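Local coordinates for protein LYND (PDB 4V1T) that probably uses ATP and magnesium to convert residues of a precursor peptide into heterocycles, as in YcaO cyclodehydratases of cyanobactin biosynthesis, at residues B[86-90]-B[91-95]; B[120-123]-B[124-128]; B[132-136]-B[137-141]; B[251-254]-B[255-259]; B[291-295]-B[296-300]. All coordinates share one frame; numbering follows the deposited sequence.

Contact 1 of 5, residues B[86-90]-B[91-95]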
loop_
_atom_site.group_PDB
_atom_site.type_symbol
_atom_site.label_atom_id
_atom_site.label_comp_id
_atom_site.label_asym_id
_atom_site.label_seq_id
_atom_site.Cartn_x
_atom_site.Cartn_y
_atom_site.Cartn_z
ATOM N N PRO B 86 19.238 -36.096 15.235
ATOM C CA PRO B 86 20.384 -36.678 14.522
ATOM C C PRO B 86 20.125 -36.939 13.047
ATOM O O PRO B 86 21.053 -36.872 12.249
ATOM C CB PRO B 86 20.618 -38.004 15.253
ATOM C CG PRO B 86 20.031 -37.813 16.602
ATOM C CD PRO B 86 18.860 -36.904 16.412
ATOM N N GLU B 87 18.876 -37.225 12.696
ATOM C CA GLU B 87 18.535 -37.630 11.335
ATOM C C GLU B 87 18.404 -36.456 10.381
ATOM O O GLU B 87 18.177 -36.648 9.196
ATOM C CB GLU B 87 17.242 -38.455 11.318
ATOM C CG GLU B 87 16.060 -37.817 12.018
ATOM C CD GLU B 87 15.974 -38.201 13.482
ATOM O OE1 GLU B 87 15.629 -39.362 13.780
ATOM O OE2 GLU B 87 16.269 -37.346 14.335
ATOM N N LEU B 88 18.554 -35.240 10.894
ATOM C CA LEU B 88 18.471 -34.038 10.056
ATOM C C LEU B 88 19.833 -33.375 9.900
ATOM O O LEU B 88 20.600 -33.300 10.856
ATOM C CB LEU B 88 17.501 -33.030 10.669
ATOM C CG LEU B 88 16.036 -33.419 10.776
ATOM C CD1 LEU B 88 15.275 -32.326 11.500
ATOM C CD2 LEU B 88 15.427 -33.693 9.414
ATOM N N SER B 89 20.129 -32.889 8.704
ATOM C CA SER B 89 21.314 -32.077 8.492
ATOM C C SER B 89 21.195 -30.780 9.302
ATOM O O SER B 89 20.101 -30.380 9.688
ATOM C CB SER B 89 21.490 -31.751 7.008
ATOM O OG SER B 89 20.544 -30.785 6.586
ATOM N N SER B 90 22.318 -30.124 9.552
ATOM C CA SER B 90 22.308 -28.871 10.296
ATOM C C SER B 90 21.507 -27.807 9.536
ATOM O O SER B 90 20.828 -26.982 10.144
ATOM C CB SER B 90 23.736 -28.381 10.557
ATOM O OG SER B 90 24.461 -28.285 9.347
ATOM N N GLU B 91 21.575 -27.850 8.210
ATOM C CA GLU B 91 20.898 -26.866 7.373
ATOM C C GLU B 91 19.384 -27.032 7.399
ATOM O O GLU B 91 18.644 -26.049 7.492
ATOM C CB GLU B 91 21.403 -26.942 5.936
ATOM C CG GLU B 91 22.789 -26.345 5.732
ATOM C CD GLU B 91 23.869 -27.410 5.653
ATOM O OE1 GLU B 91 23.785 -28.420 6.391
ATOM O OE2 GLU B 91 24.798 -27.245 4.841
ATOM N N VAL B 92 18.925 -28.275 7.340
ATOM C CA VAL B 92 17.495 -28.571 7.409
ATOM C C VAL B 92 16.939 -28.281 8.805
ATOM O O VAL B 92 15.889 -27.661 8.947
ATOM C CB VAL B 92 17.213 -30.031 7.028
ATOM C CG1 VAL B 92 15.768 -30.408 7.317
ATOM C CG2 VAL B 92 17.518 -30.258 5.555
ATOM N N ALA B 93 17.648 -28.730 9.837
ATOM C CA ALA B 93 17.255 -28.435 11.207
ATOM C C ALA B 93 17.138 -26.940 11.418
ATOM O O ALA B 93 16.232 -26.473 12.116
ATOM C CB ALA B 93 18.247 -29.030 12.197
ATOM N N ALA B 94 18.054 -26.190 10.816
ATOM C CA ALA B 94 18.065 -24.731 10.944
ATOM C C ALA B 94 16.820 -24.118 10.309
ATOM O O ALA B 94 16.260 -23.161 10.825
ATOM C CB ALA B 94 19.318 -24.158 10.309
ATOM N N PHE B 95 16.389 -24.672 9.187
ATOM C CA PHE B 95 15.200 -24.176 8.518
ATOM C C PHE B 95 13.987 -24.290 9.423
ATOM O O PHE B 95 13.181 -23.367 9.528
ATOM C CB PHE B 95 14.962 -24.926 7.210
ATOM C CG PHE B 95 13.861 -24.335 6.377
ATOM C CD1 PHE B 95 14.130 -23.331 5.456
ATOM C CD2 PHE B 95 12.564 -24.758 6.535
ATOM C CE1 PHE B 95 13.117 -22.786 4.707
ATOM C CE2 PHE B 95 11.538 -24.200 5.784
ATOM C CZ PHE B 95 11.820 -23.220 4.869
#
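The backbone turns into the first coil of helix 90-98 here, with Ser89 O taking the N-H of Ala93 at 3.0 Å in a nearly straight bond (170°) and Ser90 O taking that of Ala94. Ser89 is the N-cap. Its OG stands between its own backbone N and carbonyl carbon (chi1 74°), which swings the hydroxyl over the start of the coil, where it accepts from Val92 N at 3.1 Å. Close by, CG2 of Val92 lies 3.2 Å from the same Ser89 OG, a snug fit that gives the capping oxygen a hydrocarbon neighbour. One residue on, the hydroxyl of Ser90 donates to Glu91 OE1 at 3.0 Å, arriving from above the carboxylate plane; the Glu91 chain bends at chi2 to bring its acid back to the helix start. The apolar part belongs to Leu88, just ahead of the cap. Its CD2 meets CG1 of Val92 at 3.9 Å, the two side chains crossing at about a right angle, and its CB lies 4.3 Å from Ala93 CB. Leu88 also rests on Pro103 and Ala107 of helix 103-109, while Val92 reaches Leu249 of the second subunit. Chemically, the contact joins a side-chain acceptor for a first-turn amide, that of Val92, to an acid placed at the positive end of the helix dipole, which probably suits its negative charge.

Contact 2 of 5, residues B[120-123]-B[124-128]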
loop_
_atom_site.group_PDB
_atom_site.type_symbol
_atom_site.label_atom_id
_atom_site.label_comp_id
_atom_site.label_asym_id
_atom_site.label_seq_id
_atom_site.Cartn_x
_atom_site.Cartn_y
_atom_site.Cartn_z
ATOM N N GLY B 120 -6.101 -32.753 -15.767
ATOM C CA GLY B 120 -5.856 -32.092 -17.037
ATOM C C GLY B 120 -4.680 -32.754 -17.728
ATOM O O GLY B 120 -4.537 -33.967 -17.672
ATOM N N ASN B 121 -3.813 -31.955 -18.342
ATOM C CA ASN B 121 -2.747 -32.486 -19.192
ATOM C C ASN B 121 -1.371 -32.504 -18.529
ATOM O O ASN B 121 -0.354 -32.474 -19.211
ATOM C CB ASN B 121 -2.696 -31.705 -20.517
ATOM C CG ASN B 121 -2.537 -30.212 -20.310
ATOM O OD1 ASN B 121 -1.872 -29.767 -19.377
ATOM N ND2 ASN B 121 -3.154 -29.428 -21.180
ATOM N N ILE B 122 -1.335 -32.558 -17.203
ATOM C CA ILE B 122 -0.062 -32.628 -16.491
ATOM C C ILE B 122 0.616 -33.967 -16.767
ATOM O O ILE B 122 0.029 -35.026 -16.573
ATOM C CB ILE B 122 -0.234 -32.428 -14.960
ATOM C CG1 ILE B 122 -0.863 -31.065 -14.655
ATOM C CG2 ILE B 122 1.105 -32.539 -14.231
ATOM C CD1 ILE B 122 -0.066 -29.864 -15.140
ATOM N N SER B 123 1.859 -33.908 -17.224
ATOM C CA SER B 123 2.605 -35.105 -17.599
ATOM C C SER B 123 2.941 -35.967 -16.384
ATOM O O SER B 123 2.799 -35.541 -15.240
ATOM C CB SER B 123 3.889 -34.721 -18.343
ATOM O OG SER B 123 4.735 -33.944 -17.516
ATOM N N GLU B 124 3.386 -37.188 -16.645
ATOM C CA GLU B 124 3.733 -38.125 -15.587
ATOM C C GLU B 124 5.186 -37.972 -15.164
ATOM O O GLU B 124 5.585 -38.462 -14.112
ATOM C CB GLU B 124 3.461 -39.559 -16.020
ATOM C CG GLU B 124 2.006 -39.810 -16.391
ATOM C CD GLU B 124 1.674 -39.471 -17.841
ATOM O OE1 GLU B 124 2.584 -39.117 -18.626
ATOM O OE2 GLU B 124 0.485 -39.564 -18.207
ATOM N N VAL B 125 5.972 -37.288 -15.986
ATOM C CA VAL B 125 7.341 -36.952 -15.618
ATOM C C VAL B 125 7.323 -35.709 -14.738
ATOM O O VAL B 125 8.196 -35.531 -13.891
ATOM C CB VAL B 125 8.261 -36.735 -16.847
ATOM C CG1 VAL B 125 8.537 -38.062 -17.544
ATOM C CG2 VAL B 125 7.671 -35.724 -17.821
ATOM N N THR B 126 6.318 -34.860 -14.934
ATOM C CA THR B 126 6.110 -33.704 -14.080
ATOM C C THR B 126 5.741 -34.165 -12.676
ATOM O O THR B 126 6.220 -33.618 -11.686
ATOM C CB THR B 126 5.014 -32.775 -14.634
ATOM O OG1 THR B 126 5.492 -32.126 -15.814
ATOM C CG2 THR B 126 4.618 -31.698 -13.602
ATOM N N VAL B 127 4.881 -35.173 -12.598
ATOM C CA VAL B 127 4.504 -35.770 -11.328
ATOM C C VAL B 127 5.727 -36.414 -10.678
ATOM O O VAL B 127 5.912 -36.358 -9.462
ATOM C CB VAL B 127 3.386 -36.819 -11.504
ATOM C CG1 VAL B 127 3.101 -37.531 -10.189
ATOM C CG2 VAL B 127 2.118 -36.159 -12.028
ATOM N N ALA B 128 6.563 -37.018 -11.504
ATOM C CA ALA B 128 7.766 -37.692 -11.029
ATOM C C ALA B 128 8.802 -36.691 -10.516
ATOM O O ALA B 128 9.514 -36.969 -9.561
ATOM C CB ALA B 128 8.361 -38.544 -12.141
#
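Ile122 reaches across to the helix that follows by its short branch: CG2 touches CG2 of Thr126 at 3.7 Å, the two side chains crossing at about a right angle. Because CG2 lies opposite the backbone N while CG1 sits beside it (chi1 -60°), the methyl is the branch turned to the first coil, and it also comes within 4.4 Å of Val127 CG2.

Ser123 comes next and is the N-cap. Its OG is held between the backbone N and the carbonyl carbon (chi1 62°), and from there it is gripped twice by a single residue. Thr126 N donates to it at 3.2 Å, along a bent path of 141°, and Thr126 OG1 donates to the same oxygen at 2.6 Å. The threonine thus supplies a backbone and a side-chain hydrogen to one hydroxyl, and the second bond helps to fix the rotation of both side chains. A methyl borders this polar pair: CG2 of Val125 lies 3.4 Å from Ser123 OG. The carbonyl of Ser123 has a looser hold, for its bond from Val127 N is weak at 3.4 Å, with Val127 CG2 close beside the same oxygen.

The cap starts helix 124-135 after the short loop that follows strand 114-118. Val127 lies on Leu116 and Pro118 of that strand; Ile122 and Val127 together cover Leu157 of strand 154-157, so the helix start is packed against two parallel strands of the mixed sheet, and Thr126 meets Leu253 and Leu257 of helix 250-275.

Contact 3 of 5, residues B[132-136]-B[137-141]; sequences TALRD and IGISV
Leu134 is the bump around which the chain folds back as helix 124-135 gives way to the loop leading to strand 141-142. Its two methyls part company: CD2 nestles against CD1 of Ile139 at 3.9 Å, with Ile139 CG2 close by, while CD1 meets CG2 of Val141 at 3.9 Å, the side chains of Leu134 and Val141 lying nearly perpendicular. Leu134 therefore fills the hollow between two residues of the returning chain. Leu116 of strand 114-118 packs against both Leu134 and Val141.

Ile137 fills a different recess, at the end of the coil. With CG1 placed between its backbone N and carbonyl carbon (chi1 57°), that branch is pressed over the carbonyl of Leu134, CG1 to O at 3.0 Å, and CD1 runs on to 4.4 Å from Leu134 CD2. With an alanine in place of Ile137, CG1, CG2 and CD1 are gone, which would probably open a gap beside the Leu134 carbonyl and weaken the packing on Pro250 of the second subunit.

The turn itself is a Schellman motif with Gly138, at positive phi, as C-prime residue. Ile139 N donates to Leu134 O at 2.9 Å and Gly138 N to Arg135 O at 3.2 Å. Ile137 N also donates to Leu134 O, from the face of the carbonyl plane opposite to Ile139 N.

In chemical terms, the helix end leaves little of its polarity to side chains: backbone amides take up the carbonyls of Leu134 and Arg135, and aliphatic packing of Leu134 with Ile137, Ile139 and Val141 holds the returning chain against the helix.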
loop_
_atom_site.group_PDB
_atom_site.type_symbol
_atom_site.label_atom_id
_atom_site.label_comp_id
_atom_site.label_asym_id
_atom_site.label_seq_id
_atom_site.Cartn_x
_atom_site.Cartn_y
_atom_site.Cartn_z
ATOM N N THR B 132 10.446 -36.418 -6.802
ATOM C CA THR B 132 11.869 -36.308 -6.538
ATOM C C THR B 132 12.169 -35.105 -5.645
ATOM O O THR B 132 12.942 -35.196 -4.685
ATOM C CB THR B 132 12.658 -36.196 -7.855
ATOM O OG1 THR B 132 12.375 -37.344 -8.652
ATOM C CG2 THR B 132 14.169 -36.125 -7.605
ATOM N N ALA B 133 11.532 -33.983 -5.940
ATOM C CA ALA B 133 11.726 -32.783 -5.153
ATOM C C ALA B 133 11.355 -33.030 -3.696
ATOM O O ALA B 133 12.072 -32.614 -2.783
ATOM C CB ALA B 133 10.903 -31.650 -5.718
ATOM N N LEU B 134 10.235 -33.706 -3.477
ATOM C CA LEU B 134 9.781 -34.010 -2.127
ATOM C C LEU B 134 10.730 -34.976 -1.417
ATOM O O LEU B 134 11.018 -34.824 -0.222
ATOM C CB LEU B 134 8.367 -34.593 -2.158
ATOM C CG LEU B 134 7.260 -33.576 -2.445
ATOM C CD1 LEU B 134 5.973 -34.254 -2.910
ATOM C CD2 LEU B 134 7.005 -32.735 -1.216
ATOM N N ARG B 135 11.204 -35.968 -2.158
ATOM C CA ARG B 135 12.094 -36.984 -1.612
ATOM C C ARG B 135 13.416 -36.382 -1.143
ATOM O O ARG B 135 14.009 -36.842 -0.182
ATOM C CB ARG B 135 12.350 -38.068 -2.660
ATOM C CG ARG B 135 13.205 -39.228 -2.181
ATOM C CD ARG B 135 13.281 -40.294 -3.262
ATOM N NE ARG B 135 14.060 -41.457 -2.849
ATOM C CZ ARG B 135 14.151 -42.590 -3.545
ATOM N NH1 ARG B 135 13.514 -42.727 -4.700
ATOM N NH2 ARG B 135 14.887 -43.594 -3.087
ATOM N N ASP B 136 13.870 -35.345 -1.826
ATOM C CA ASP B 136 15.130 -34.702 -1.482
ATOM C C ASP B 136 15.030 -33.921 -0.165
ATOM O O ASP B 136 16.041 -33.582 0.433
ATOM C CB ASP B 136 15.578 -33.778 -2.623
ATOM C CG ASP B 136 15.994 -34.545 -3.866
ATOM O OD1 ASP B 136 16.257 -35.760 -3.759
ATOM O OD2 ASP B 136 16.069 -33.936 -4.955
ATOM N N ILE B 137 13.812 -33.641 0.290
ATOM C CA ILE B 137 13.627 -32.955 1.556
ATOM C C ILE B 137 13.001 -33.879 2.595
ATOM O O ILE B 137 12.558 -33.426 3.642
ATOM C CB ILE B 137 12.773 -31.677 1.397
ATOM C CG1 ILE B 137 11.406 -31.992 0.791
ATOM C CG2 ILE B 137 13.502 -30.674 0.518
ATOM C CD1 ILE B 137 10.464 -30.813 0.779
ATOM N N GLY B 138 12.969 -35.173 2.298
ATOM C CA GLY B 138 12.582 -36.182 3.276
ATOM C C GLY B 138 11.128 -36.607 3.269
ATOM O O GLY B 138 10.698 -37.348 4.144
ATOM N N ILE B 139 10.365 -36.148 2.283
ATOM C CA ILE B 139 8.944 -36.456 2.217
ATOM C C ILE B 139 8.698 -37.553 1.195
ATOM O O ILE B 139 9.115 -37.435 0.044
ATOM C CB ILE B 139 8.117 -35.204 1.863
ATOM C CG1 ILE B 139 8.234 -34.180 2.988
ATOM C CG2 ILE B 139 6.652 -35.559 1.672
ATOM C CD1 ILE B 139 7.708 -32.808 2.641
ATOM N N SER B 140 8.027 -38.621 1.625
ATOM C CA SER B 140 7.758 -39.766 0.758
ATOM C C SER B 140 6.393 -39.631 0.086
ATOM O O SER B 140 5.465 -39.049 0.650
ATOM C CB SER B 140 7.812 -41.068 1.558
ATOM O OG SER B 140 6.898 -41.016 2.635
ATOM N N VAL B 141 6.280 -40.194 -1.111
ATOM C CA VAL B 141 5.085 -40.090 -1.920
ATOM C C VAL B 141 4.446 -41.455 -2.145
ATOM O O VAL B 141 5.135 -42.455 -2.328
ATOM C CB VAL B 141 5.402 -39.479 -3.295
ATOM C CG1 VAL B 141 4.131 -39.323 -4.123
ATOM C CG2 VAL B 141 6.111 -38.146 -3.125
#

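Contact 4 of 5, residues B[251-254]-B[255-259]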
loop_
_atom_site.group_PDB
_atom_site.type_symbol
_atom_site.label_atom_id
_atom_site.label_comp_id
_atom_site.label_asym_id
_atom_site.label_seq_id
_atom_site.Cartn_x
_atom_site.Cartn_y
_atom_site.Cartn_z
ATOM N N SER B 251 12.974 -24.309 -16.358
ATOM C CA SER B 251 13.416 -23.639 -15.143
ATOM C C SER B 251 12.229 -23.068 -14.372
ATOM O O SER B 251 12.235 -23.057 -13.143
ATOM C CB SER B 251 14.439 -22.545 -15.467
ATOM O OG SER B 251 13.887 -21.550 -16.292
ATOM N N THR B 252 11.201 -22.620 -15.092
ATOM C CA THR B 252 9.980 -22.143 -14.442
ATOM C C THR B 252 9.171 -23.312 -13.866
ATOM O O THR B 252 8.557 -23.196 -12.794
ATOM C CB THR B 252 9.087 -21.331 -15.397
ATOM O OG1 THR B 252 8.678 -22.148 -16.505
ATOM C CG2 THR B 252 9.837 -20.095 -15.908
ATOM N N LEU B 253 9.166 -24.435 -14.579
ATOM C CA LEU B 253 8.499 -25.637 -14.077
ATOM C C LEU B 253 9.132 -26.073 -12.758
ATOM O O LEU B 253 8.444 -26.262 -11.763
ATOM C CB LEU B 253 8.584 -26.771 -15.095
ATOM C CG LEU B 253 8.011 -28.123 -14.649
ATOM C CD1 LEU B 253 6.530 -28.003 -14.326
ATOM C CD2 LEU B 253 8.241 -29.188 -15.720
ATOM N N GLN B 254 10.443 -26.237 -12.772
ATOM C CA GLN B 254 11.180 -26.684 -11.598
ATOM C C GLN B 254 11.099 -25.664 -10.460
ATOM O O GLN B 254 11.047 -26.041 -9.299
ATOM C CB GLN B 254 12.644 -26.965 -11.963
ATOM C CG GLN B 254 12.901 -28.369 -12.482
ATOM C CD GLN B 254 12.802 -29.429 -11.394
ATOM O OE1 GLN B 254 13.253 -29.218 -10.259
ATOM N NE2 GLN B 254 12.212 -30.566 -11.728
ATOM N N THR B 255 11.065 -24.382 -10.800
ATOM C CA THR B 255 10.872 -23.334 -9.803
ATOM C C THR B 255 9.549 -23.533 -9.075
ATOM O O THR B 255 9.468 -23.372 -7.863
ATOM C CB THR B 255 10.882 -21.929 -10.441
ATOM O OG1 THR B 255 12.209 -21.600 -10.865
ATOM C CG2 THR B 255 10.411 -20.874 -9.445
ATOM N N GLY B 256 8.513 -23.881 -9.824
ATOM C CA GLY B 256 7.199 -24.094 -9.262
ATOM C C GLY B 256 7.090 -25.356 -8.413
ATOM O O GLY B 256 6.425 -25.356 -7.371
ATOM N N LEU B 257 7.730 -26.431 -8.854
ATOM C CA LEU B 257 7.636 -27.707 -8.149
ATOM C C LEU B 257 8.461 -27.717 -6.854
ATOM O O LEU B 257 8.058 -28.306 -5.852
ATOM C CB LEU B 257 8.087 -28.833 -9.070
ATOM C CG LEU B 257 7.224 -29.054 -10.319
ATOM C CD1 LEU B 257 7.848 -30.109 -11.220
ATOM C CD2 LEU B 257 5.799 -29.429 -9.962
ATOM N N GLN B 258 9.618 -27.067 -6.880
ATOM C CA GLN B 258 10.479 -26.989 -5.703
ATOM C C GLN B 258 9.844 -26.061 -4.669
ATOM O O GLN B 258 9.839 -26.340 -3.473
ATOM C CB GLN B 258 11.878 -26.496 -6.094
ATOM C CG GLN B 258 12.652 -27.449 -7.004
ATOM C CD GLN B 258 13.118 -28.703 -6.298
ATOM O OE1 GLN B 258 12.912 -28.872 -5.094
ATOM N NE2 GLN B 258 13.748 -29.592 -7.044
ATOM N N PHE B 259 9.297 -24.956 -5.157
ATOM C CA PHE B 259 8.527 -24.033 -4.338
ATOM C C PHE B 259 7.356 -24.776 -3.688
ATOM O O PHE B 259 7.097 -24.640 -2.497
ATOM C CB PHE B 259 8.033 -22.884 -5.214
ATOM C CG PHE B 259 7.619 -21.647 -4.471
ATOM C CD1 PHE B 259 7.370 -21.655 -3.111
ATOM C CD2 PHE B 259 7.453 -20.457 -5.167
ATOM C CE1 PHE B 259 6.972 -20.502 -2.458
ATOM C CE2 PHE B 259 7.051 -19.307 -4.525
ATOM C CZ PHE B 259 6.817 -19.327 -3.167
#
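Ser251 and Thr255 sit one turn apart on the alpha helix 250-275, and its regular i to i+4 bonding is tightest where these two meet. Ser251 O is gripped twice by Thr255, through the backbone N at 2.9 Å and the hydroxyl OG1 at 2.7 Å, the two donors coming from opposite faces of the carbonyl plane. The threonine can do this because OG1 lies beside its own backbone N (chi1 -71°), folded back on the preceding turn. Its other branch faces His295, as does Thr252, so this side of the helix is closed by protein. Gly256 N bonds to Thr252 O at 3.0 Å.

The flank with the partly exposed Leu253 and Gln254 is looser. Leu253 and Leu257 meet only through CG and CD1 of the first and CD1 of the second, at 4.0 Å, although Leu257 CG nestles over Leu253 O at 3.4 Å; Thr126 and Ala129 of helix 124-135, with Pro185, pack against this pair. Farther round, Gln254 and Gln258 both bend at chi2 and bring their amides together, Gln254 packing on Gln258 of the second subunit as well. Gln258 of the second subunit also packs on Thr255, which puts the pair of glutamines at the subunit interface. Their amide planes stand 57° apart, and Gln258 NE2 reaches Gln254 OE1 at 3.3 Å, in the plane of the accepting carbonyl.

Contact 5 of 5, residues B[291-295]-B[296-300]; sequences ITLNH and SILDL
Leu293 and Leu300 form a non-hydrogen-bonded pair and Asn294 and Asp299 a hydrogen-bonded one, at the closed end of the antiparallel hairpin of strands 289-294 and 299-304. The backbone bond is Asn294 N to Asp299 O, 3.0 Å long.

A side chain bridges the turn, though weakly. Asn294 CG lies trans to the backbone N (chi1 -164°), which carries OD1 over the loop; there it accepts weakly from Ser296 N at 3.1 Å, in the manner of an Asx turn, and from Ile297 N at 3.3 Å. Gln29 of the second subunit adds a bond to the same oxygen and another to Ser296 OG. Replacing Asn294 with a leucine would remove the amide oxygen and would probably leave the two loop N-H groups without this acceptor and cost Gln29 of the second subunit one of its two.

Ile297 CG1 lies against the Asn294 amide, 3.6 Å from CG, the side chains about perpendicular. Among the apolar groups, Leu293 CD1 meets both Leu298 CD1 and Leu300 CD1, the latter at 4.4 Å. Leu300 faces its own counterpart in the second subunit.

One water pairs with Thr292 OG1 at 2.7 Å, a hydroxyl also bound by His303, and donates weakly to Asp299 O. Chemically, then, a single amide oxygen gathers weak bonds within the loop and a further one from the partner chain, tying the hairpin turn to the dimer.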
loop_
_atom_site.group_PDB
_atom_site.type_symbol
_atom_site.label_atom_id
_atom_site.label_comp_id
_atom_site.label_asym_id
_atom_site.label_seq_id
_atom_site.Cartn_x
_atom_site.Cartn_y
_atom_site.Cartn_z
ATOM N N ILE B 291 -1.016 -18.299 -4.058
ATOM C CA ILE B 291 0.141 -17.511 -4.453
ATOM C C ILE B 291 0.305 -17.587 -5.957
ATOM O O ILE B 291 0.338 -18.678 -6.516
ATOM C CB ILE B 291 1.431 -18.046 -3.814
ATOM C CG1 ILE B 291 1.308 -18.010 -2.295
ATOM C CG2 ILE B 291 2.653 -17.273 -4.311
ATOM C CD1 ILE B 291 1.265 -16.622 -1.697
ATOM N N THR B 292 0.412 -16.432 -6.595
ATOM C CA THR B 292 0.709 -16.375 -8.020
ATOM C C THR B 292 2.091 -15.774 -8.198
ATOM O O THR B 292 2.377 -14.699 -7.679
ATOM C CB THR B 292 -0.329 -15.559 -8.822
ATOM O OG1 THR B 292 -0.424 -14.230 -8.290
ATOM C CG2 THR B 292 -1.684 -16.226 -8.753
ATOM N N LEU B 293 2.949 -16.493 -8.911
ATOM C CA LEU B 293 4.270 -16.009 -9.268
ATOM C C LEU B 293 4.361 -15.888 -10.784
ATOM O O LEU B 293 4.523 -16.884 -11.492
ATOM C CB LEU B 293 5.357 -16.944 -8.745
ATOM C CG LEU B 293 6.797 -16.626 -9.162
ATOM C CD1 LEU B 293 7.228 -15.267 -8.649
ATOM C CD2 LEU B 293 7.753 -17.709 -8.679
ATOM N N ASN B 294 4.243 -14.660 -11.271
ATOM C CA ASN B 294 4.386 -14.383 -12.691
ATOM C C ASN B 294 5.851 -14.474 -13.079
ATOM O O ASN B 294 6.684 -13.745 -12.542
ATOM C CB ASN B 294 3.817 -13.003 -13.016
ATOM C CG ASN B 294 3.571 -12.810 -14.497
ATOM O OD1 ASN B 294 4.373 -13.220 -15.336
ATOM N ND2 ASN B 294 2.457 -12.197 -14.827
ATOM N N HIS B 295 6.163 -15.396 -13.984
ATOM C CA HIS B 295 7.540 -15.650 -14.390
ATOM C C HIS B 295 8.022 -14.669 -15.474
ATOM O O HIS B 295 9.190 -14.274 -15.472
ATOM C CB HIS B 295 7.677 -17.080 -14.919
ATOM C CG HIS B 295 7.476 -18.141 -13.884
ATOM N ND1 HIS B 295 8.321 -18.300 -12.807
ATOM C CD2 HIS B 295 6.542 -19.120 -13.778
ATOM C CE1 HIS B 295 7.910 -19.321 -12.075
ATOM N NE2 HIS B 295 6.830 -19.832 -12.639
ATOM N N SER B 296 7.123 -14.283 -16.378
ATOM C CA SER B 296 7.478 -13.452 -17.538
ATOM C C SER B 296 7.837 -12.026 -17.076
ATOM O O SER B 296 8.981 -11.578 -17.227
ATOM C CB SER B 296 6.334 -13.457 -18.576
ATOM O OG SER B 296 5.128 -12.990 -18.003
ATOM N N ILE B 297 6.871 -11.319 -16.494
ATOM C CA ILE B 297 7.206 -10.159 -15.681
ATOM C C ILE B 297 7.650 -10.790 -14.381
ATOM O O ILE B 297 7.626 -12.011 -14.250
ATOM C CB ILE B 297 6.019 -9.194 -15.443
ATOM C CG1 ILE B 297 5.168 -9.648 -14.228
ATOM C CG2 ILE B 297 5.213 -9.037 -16.728
ATOM C CD1 ILE B 297 3.939 -8.787 -13.960
ATOM N N LEU B 298 8.060 -9.993 -13.414
ATOM C CA LEU B 298 8.339 -10.557 -12.116
ATOM C C LEU B 298 7.400 -9.931 -11.098
ATOM O O LEU B 298 7.418 -8.717 -10.891
ATOM C CB LEU B 298 9.808 -10.352 -11.748
ATOM C CG LEU B 298 10.353 -11.200 -10.604
ATOM C CD1 LEU B 298 9.910 -12.656 -10.711
ATOM C CD2 LEU B 298 11.871 -11.104 -10.583
ATOM N N ASP B 299 6.560 -10.766 -10.485
ATOM C CA ASP B 299 5.607 -10.294 -9.490
ATOM C C ASP B 299 5.035 -11.460 -8.692
ATOM O O ASP B 299 4.803 -12.536 -9.237
ATOM C CB ASP B 299 4.471 -9.511 -10.170
ATOM C CG ASP B 299 3.688 -8.635 -9.196
ATOM O OD1 ASP B 299 4.240 -8.239 -8.143
ATOM O OD2 ASP B 299 2.516 -8.337 -9.496
ATOM N N LEU B 300 4.803 -11.227 -7.403
ATOM C CA LEU B 300 4.289 -12.238 -6.496
ATOM C C LEU B 300 3.125 -11.647 -5.720
ATOM O O LEU B 300 3.286 -10.649 -5.034
ATOM C CB LEU B 300 5.393 -12.711 -5.558
ATOM C CG LEU B 300 5.174 -13.896 -4.599
ATOM C CD1 LEU B 300 6.467 -14.681 -4.376
ATOM C CD2 LEU B 300 4.588 -13.439 -3.272
HETATM O O HOH W 1 1.391 -12.762 -9.694
#

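How the contacts relate
Contact 4 is the most buried of the five, whereas contacts 1, 2, 3 and 5 mix buried and exposed residues. Contacts 2 and 3 begin and end the same helix, 124-135: serine capping at one end, a Schellman turn closed by aliphatic packing at the other. Contact 1 uses the same serine cap on another helix, its centre about 31 Å from that of contact 2. Contact 4, mid-helix, lies on contact 2 through Leu253 and Leu257, on contact 3 through Gln258 and on contact 5 through His295; contact 5 is the one hairpin, the others being on or at the ends of helices. Contacts 1, 3, 4 and 5 also meet the second subunit; contact 2 does not.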